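Local coordinates for P protein (Mumps virus, PDB 3BBZ), which binds the viral nucleocapsid through this C-terminal domain, and as a polymerase phosphoprotein probably serves viral RNA replication, at residues V5-T8 and K9-D13. The protein carries 1 engineered substitution. Sequence-based numbering, arbitrary orientation.
Sequences VMIT and KMITD
The peptide carbonyl of Ile7 has Ile11 on both sides of its plane: Ile11 N donates to Ile7 O from one side, tilted 26° from the plane, while Ile11 CG1 lies off the opposite side of the plane, 3.2 Å from Ile7 O. This is the i to i+4 pattern of an α-helix, here helix 3-14 of a three-helix bundle. The carbonyls of Val5 and Met6 are flanked likewise. Lys9 N bonds to Val5 O on one side and Lys9 CG lies 3.3 Å from that oxygen on the other; Met10 N reaches Met6 O at 2.9 Å, opposite Met10 CG. Each of these CG or CG1 atoms is anti to its own carbonyl carbon (chi1 -65° for Ile11), which turns it back toward the preceding helical turn. Ile7 and Ile11 are buried and touch through Ile7 CG2 and Ile11 CD1 at 4.3 Å; both pack against helices 18-29 and 34-47, meeting Ile44 on the latter. Thr8 OG1 instead turns back to the Lys4 carbonyl. Thr8 O accepts a nearly straight bond from Thr12 N (179°), a weak one from Ile11 N, and a third from a water 2.6 Å from Thr12 OG1.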
loop_
_atom_site.group_PDB
_atom_site.type_symbol
_atom_site.label_atom_id
_atom_site.label_comp_id
_atom_site.label_asym_id
_atom_site.label_seq_id
_atom_site.Cartn_x
_atom_site.Cartn_y
_atom_site.Cartn_z
ATOM N N VAL A 5 -9.472 1.607 1.423
ATOM C CA VAL A 5 -9.931 0.220 1.638
ATOM C C VAL A 5 -9.307 -0.659 0.572
ATOM O O VAL A 5 -8.717 -1.675 0.900
ATOM C CB VAL A 5 -11.464 0.098 1.608
ATOM C CG1 VAL A 5 -11.948 -1.365 1.808
ATOM C CG2 VAL A 5 -12.067 1.068 2.667
ATOM N N MET A 6 -9.416 -0.229 -0.690
ATOM C CA MET A 6 -8.836 -0.940 -1.831
ATOM C C MET A 6 -7.343 -1.170 -1.663
ATOM O O MET A 6 -6.873 -2.293 -1.848
ATOM C CB MET A 6 -9.073 -0.150 -3.137
ATOM C CG MET A 6 -10.493 -0.126 -3.690
ATOM S SD MET A 6 -11.355 -1.714 -3.571
ATOM C CE MET A 6 -12.247 -1.577 -2.002
ATOM N N ILE A 7 -6.586 -0.114 -1.324
ATOM C CA ILE A 7 -5.110 -0.239 -1.146
ATOM C C ILE A 7 -4.771 -1.044 0.103
ATOM O O ILE A 7 -3.792 -1.786 0.074
ATOM C CB ILE A 7 -4.351 1.125 -1.200
ATOM C CG1 ILE A 7 -4.687 1.885 -2.509
ATOM C CG2 ILE A 7 -2.804 0.954 -1.053
ATOM C CD1 ILE A 7 -4.413 3.431 -2.415
ATOM N N THR A 8 -5.573 -0.971 1.176
ATOM C CA THR A 8 -5.333 -1.870 2.312
ATOM C C THR A 8 -5.477 -3.337 1.883
ATOM O O THR A 8 -4.678 -4.146 2.279
ATOM C CB THR A 8 -6.193 -1.592 3.540
ATOM O OG1 THR A 8 -6.041 -0.226 3.899
ATOM C CG2 THR A 8 -5.779 -2.469 4.739
ATOM N N LYS A 9 -6.471 -3.643 1.036
ATOM C CA LYS A 9 -6.644 -5.003 0.523
ATOM C C LYS A 9 -5.542 -5.386 -0.421
ATOM O O LYS A 9 -5.121 -6.557 -0.421
ATOM C CB LYS A 9 -8.010 -5.148 -0.157
ATOM C CG LYS A 9 -9.183 -4.912 0.837
ATOM C CD LYS A 9 -10.521 -5.124 0.269
ATOM C CE LYS A 9 -10.772 -6.631 -0.067
ATOM N NZ LYS A 9 -10.502 -7.554 1.083
ATOM N N MET A 10 -5.053 -4.431 -1.213
ATOM C CA MET A 10 -3.866 -4.695 -2.033
ATOM C C MET A 10 -2.677 -5.159 -1.227
ATOM O O MET A 10 -1.965 -6.061 -1.623
ATOM C CB MET A 10 -3.452 -3.504 -2.908
ATOM C CG MET A 10 -4.377 -3.268 -4.082
ATOM S SD MET A 10 -3.827 -1.788 -4.928
ATOM C CE MET A 10 -5.263 -1.355 -5.836
ATOM N N ILE A 11 -2.461 -4.528 -0.098
ATOM C CA ILE A 11 -1.307 -4.822 0.721
ATOM C C ILE A 11 -1.456 -6.227 1.290
ATOM O O ILE A 11 -0.547 -7.052 1.189
ATOM C CB ILE A 11 -1.162 -3.789 1.884
ATOM C CG1 ILE A 11 -0.873 -2.410 1.322
ATOM C CG2 ILE A 11 0.012 -4.226 2.818
ATOM C CD1 ILE A 11 -1.182 -1.245 2.279
ATOM N N THR A 12 -2.610 -6.492 1.907
ATOM C CA THR A 12 -2.952 -7.823 2.442
ATOM C C THR A 12 -2.729 -8.946 1.399
ATOM O O THR A 12 -2.119 -9.986 1.709
ATOM C CB THR A 12 -4.385 -7.796 3.063
ATOM O OG1 THR A 12 -4.381 -6.957 4.238
ATOM C CG2 THR A 12 -4.885 -9.180 3.485
ATOM N N ASP A 13 -3.138 -8.700 0.151
ATOM C CA ASP A 13 -3.098 -9.718 -0.895
ATOM C C ASP A 13 -1.719 -9.941 -1.487
ATOM O O ASP A 13 -1.410 -11.052 -1.923
ATOM C CB ASP A 13 -4.039 -9.348 -2.045
ATOM C CG ASP A 13 -5.484 -9.619 -1.724
ATOM O OD1 ASP A 13 -5.736 -10.404 -0.785
ATOM O OD2 ASP A 13 -6.376 -9.063 -2.430
HETATM O O HOH W 1 -2.763 -4.995 4.737
#